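Local coordinates for protein lipoxygenase (Cyanothece sp., PDB 5EK8) that binds a non-heme iron and, as a 9R-lipoxygenase, probably catalyses insertion of both atoms of molecular oxygen into polyunsaturated fatty acids, at residues Thr202-Lys205 against Ala206-Ile210; Thr612-Val615 against Tyr616-Val620. All blocks are in the same frame, centred on the assembly; numbering follows the deposited sequence.

Contact 1 (Thr202-Lys205 against Ala206-Ile210); sequences TPIK and AKHTI
K205 and T209 stand side by side one turn apart, their side chains pointing the same way. The carbonyl oxygen of K205 takes two hydrogen bonds from T209: the backbone N comes in at 2.9 Å from T209 N to K205 O, and the hydroxyl OG1 reaches K205 O at 2.8 Å from the opposite face of the carbonyl plane. OG1 can fold back like this because it sits beside T209's own backbone N, anti to the carbonyl carbon (chi1 -61°). The lysine chain leaves with CG anti to its N, then bends at chi2 and chi3, which brings CD alongside the threonine hydroxyl, 3.6 Å from K205 CD to T209 OG1. Its NZ goes on to a salt bridge with E11 of helix 2-21.

All this lies within helix 188-214, where the regular i to i+4 bonding is interrupted at P203, whose ring nitrogen has no hydrogen to give. The helix is kinked there, since the N of P203 and of I204 make no bond to the turn before. The N of A206 donates to T202 O nearly in line with the carbonyl. The methyl of A206 rests 3.4 Å from T202 O, measured from CB.

On another flank I204 packs against H208. Its branch CG2 comes over the rim of the imidazole near CE1, 3.5 Å from I204 CG2 to H208 CE1, on the face that also carries I204 O. That oxygen, which accepts the backbone N of H208, sits 3.4 Å above the ring plane, offset toward the rim. Both ring nitrogens have partners elsewhere, ND1 with T612 OG1 and NE2 with D227 OD2, which is likely to fix how the imidazole is turned. D227 OD2 also forms a salt bridge with K207 NZ.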
# COMPACT_ATOMS: atom_id res chain seq x y z
N THR A 202 -16.88 -0.87 -15.72
CA THR A 202 -17.96 -0.21 -14.97
C THR A 202 -19.36 -0.33 -15.59
O THR A 202 -20.33 -0.49 -14.85
CB THR A 202 -17.65 1.29 -14.75
OG1 THR A 202 -16.39 1.41 -14.08
CG2 THR A 202 -18.72 1.96 -13.91
N PRO A 203 -19.50 -0.24 -16.93
CA PRO A 203 -20.85 -0.41 -17.48
C PRO A 203 -21.49 -1.76 -17.15
O PRO A 203 -22.72 -1.87 -17.11
CB PRO A 203 -20.64 -0.27 -18.98
CG PRO A 203 -19.45 0.60 -19.10
CD PRO A 203 -18.55 0.20 -17.97
N ILE A 204 -20.65 -2.77 -16.91
CA ILE A 204 -21.12 -4.09 -16.52
C ILE A 204 -21.74 -4.04 -15.12
O ILE A 204 -22.90 -4.42 -14.91
CB ILE A 204 -19.98 -5.13 -16.53
CG1 ILE A 204 -19.16 -5.03 -17.83
CG2 ILE A 204 -20.52 -6.54 -16.37
CD1 ILE A 204 -19.94 -5.37 -19.08
N LYS A 205 -20.94 -3.57 -14.17
CA LYS A 205 -21.37 -3.43 -12.78
C LYS A 205 -22.62 -2.57 -12.70
O LYS A 205 -23.53 -2.84 -11.92
CB LYS A 205 -20.24 -2.84 -11.94
CG LYS A 205 -20.39 -3.02 -10.44
CD LYS A 205 -21.07 -1.82 -9.78
CE LYS A 205 -20.19 -0.58 -9.81
NZ LYS A 205 -20.90 0.62 -9.30
N ALA A 206 -22.66 -1.53 -13.53
CA ALA A 206 -23.80 -0.63 -13.58
C ALA A 206 -25.04 -1.37 -14.07
O ALA A 206 -26.10 -1.26 -13.46
CB ALA A 206 -23.50 0.55 -14.49
N LYS A 207 -24.88 -2.12 -15.16
CA LYS A 207 -25.96 -2.95 -15.68
C LYS A 207 -26.53 -3.85 -14.59
O LYS A 207 -27.75 -3.91 -14.39
CB LYS A 207 -25.46 -3.81 -16.84
CG LYS A 207 -26.56 -4.60 -17.54
CD LYS A 207 -26.01 -5.84 -18.22
CE LYS A 207 -27.13 -6.73 -18.74
NZ LYS A 207 -26.67 -8.13 -19.02
N HIS A 208 -25.65 -4.53 -13.87
CA HIS A 208 -26.07 -5.46 -12.83
C HIS A 208 -26.79 -4.74 -11.70
O HIS A 208 -27.83 -5.20 -11.23
CB HIS A 208 -24.87 -6.22 -12.29
CG HIS A 208 -24.21 -7.10 -13.31
ND1 HIS A 208 -22.92 -7.54 -13.17
CD2 HIS A 208 -24.67 -7.61 -14.47
CE1 HIS A 208 -22.60 -8.29 -14.21
NE2 HIS A 208 -23.65 -8.35 -15.02
N THR A 209 -26.23 -3.62 -11.28
CA THR A 209 -26.79 -2.85 -10.18
C THR A 209 -28.20 -2.36 -10.51
O THR A 209 -29.12 -2.50 -9.69
CB THR A 209 -25.91 -1.63 -9.83
OG1 THR A 209 -24.62 -2.08 -9.42
CG2 THR A 209 -26.54 -0.85 -8.70
N ILE A 210 -28.36 -1.81 -11.70
CA ILE A 210 -29.66 -1.32 -12.15
C ILE A 210 -30.63 -2.49 -12.26
O ILE A 210 -31.81 -2.36 -11.94
CB ILE A 210 -29.57 -0.57 -13.50
CG1 ILE A 210 -28.61 0.62 -13.38
CG2 ILE A 210 -30.94 -0.08 -13.95
CD1 ILE A 210 -28.62 1.53 -14.57

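Contact 2 (Thr612-Val615 against Tyr616-Val620); sequences TNQV and YIFSV
Y616 opens the next turn by donating its backbone N to T612 O at 2.9 Å. With CG anti to its own N (chi1 172°), its ring leads away from residues 612-615 toward helix 188-214, leaving N613 O at the edge, near the ring plane, and V620 CG2 over one face. I617 N bonds to N613 O, and the same oxygen lies 3.3 Å from I617 CG1.

These are the i to i+4 bonds of an α-helix, here helix 608-623, which passes the iron site: the side chain of I617 is about 9 Å from the bound iron. F618 follows, with its N bonded to Q614 O at 3.0 Å and its ring set at a slant across the extended glutamine chain. The ring's CE2 meets Q614 CG at 3.6 Å, and the amide and ring planes are 74° apart; Q614 NE2 is held by G581 O and N587 O. The ring also touches L351 and E355 of helix 337-377. Cutting F618 back to alanine would probably leave Q614 CG without its aromatic neighbour and open a gap toward those two residues. At S619 both the backbone N and OG donate to V615 O, from opposite faces of its carbonyl plane.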
# COMPACT_ATOMS: atom_id res chain seq x y z
N THR A 612 -21.50 -8.83 -8.09
CA THR A 612 -21.01 -8.02 -9.19
C THR A 612 -19.95 -7.05 -8.70
O THR A 612 -18.94 -6.85 -9.37
CB THR A 612 -22.14 -7.26 -9.92
OG1 THR A 612 -21.59 -6.48 -10.98
CG2 THR A 612 -22.91 -6.35 -8.97
N ASN A 613 -20.15 -6.47 -7.52
CA ASN A 613 -19.14 -5.55 -6.99
C ASN A 613 -17.83 -6.28 -6.66
O ASN A 613 -16.75 -5.73 -6.88
CB ASN A 613 -19.67 -4.82 -5.77
CG ASN A 613 -20.56 -3.65 -6.14
OD1 ASN A 613 -20.09 -2.54 -6.37
ND2 ASN A 613 -21.86 -3.91 -6.23
N GLN A 614 -17.94 -7.50 -6.15
CA GLN A 614 -16.77 -8.34 -5.89
C GLN A 614 -15.93 -8.50 -7.15
O GLN A 614 -14.75 -8.09 -7.20
CB GLN A 614 -17.19 -9.72 -5.37
CG GLN A 614 -16.05 -10.72 -5.25
CD GLN A 614 -16.52 -12.11 -4.84
OE1 GLN A 614 -17.62 -12.28 -4.32
NE2 GLN A 614 -15.69 -13.12 -5.09
N VAL A 615 -16.55 -9.09 -8.18
CA VAL A 615 -15.83 -9.35 -9.42
C VAL A 615 -15.31 -8.05 -10.05
O VAL A 615 -14.16 -7.99 -10.52
CB VAL A 615 -16.73 -10.09 -10.43
CG1 VAL A 615 -15.92 -10.47 -11.67
CG2 VAL A 615 -17.34 -11.32 -9.78
N TYR A 616 -16.14 -7.02 -10.03
CA TYR A 616 -15.76 -5.72 -10.57
C TYR A 616 -14.49 -5.18 -9.93
O TYR A 616 -13.52 -4.87 -10.62
CB TYR A 616 -16.90 -4.71 -10.37
CG TYR A 616 -16.53 -3.29 -10.74
CD1 TYR A 616 -16.40 -2.90 -12.06
CD2 TYR A 616 -16.32 -2.33 -9.75
CE1 TYR A 616 -16.07 -1.61 -12.39
CE2 TYR A 616 -15.99 -1.03 -10.08
CZ TYR A 616 -15.86 -0.68 -11.40
OH TYR A 616 -15.53 0.61 -11.74
N ILE A 617 -14.49 -5.08 -8.60
CA ILE A 617 -13.36 -4.53 -7.87
C ILE A 617 -12.11 -5.36 -8.08
O ILE A 617 -11.03 -4.81 -8.31
CB ILE A 617 -13.65 -4.42 -6.36
CG1 ILE A 617 -14.68 -3.31 -6.10
CG2 ILE A 617 -12.38 -4.10 -5.58
CD1 ILE A 617 -14.20 -1.95 -6.54
N PHE A 618 -12.22 -6.69 -8.01
CA PHE A 618 -11.03 -7.51 -8.18
C PHE A 618 -10.42 -7.32 -9.58
O PHE A 618 -9.20 -7.10 -9.72
CB PHE A 618 -11.34 -8.99 -7.95
CG PHE A 618 -11.57 -9.33 -6.52
CD1 PHE A 618 -11.06 -8.54 -5.51
CD2 PHE A 618 -12.31 -10.45 -6.17
CE1 PHE A 618 -11.27 -8.85 -4.18
CE2 PHE A 618 -12.52 -10.77 -4.84
CZ PHE A 618 -12.00 -9.97 -3.84
N SER A 619 -11.28 -7.36 -10.59
CA SER A 619 -10.87 -7.22 -11.98
C SER A 619 -10.25 -5.85 -12.27
O SER A 619 -9.30 -5.73 -13.05
CB SER A 619 -12.06 -7.45 -12.90
OG SER A 619 -12.77 -8.61 -12.51
N VAL A 620 -10.80 -4.82 -11.63
CA VAL A 620 -10.25 -3.47 -11.76
C VAL A 620 -8.88 -3.37 -11.10
O VAL A 620 -7.91 -2.94 -11.72
CB VAL A 620 -11.19 -2.41 -11.13
CG1 VAL A 620 -10.42 -1.14 -10.76
CG2 VAL A 620 -12.35 -2.10 -12.07

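Overall arrangement
Contact 1 comes first along the chain, on helix 188-214, and contact 2 much later, on helix 608-623; their centres are about 11 Å apart. The two helices pack directly against each other. T202 OG1 and Y616 OH lie 2.6 Å apart in a probable hydrogen bond, and K205 rests on T612 and N613, with its CD 3.6 Å from N613 OD1. Helix 2-21 touches contact 1 through T202, A206 and T209. Contact 2 lies deeper, with F618 on helix 337-377, the helix that carries the iron ligands H359 and H364. The side chain of I617 approaches the iron, while contact 1 lies farther from the chain's centre, so contact 2 appears to lie between contact 1 and the metal site.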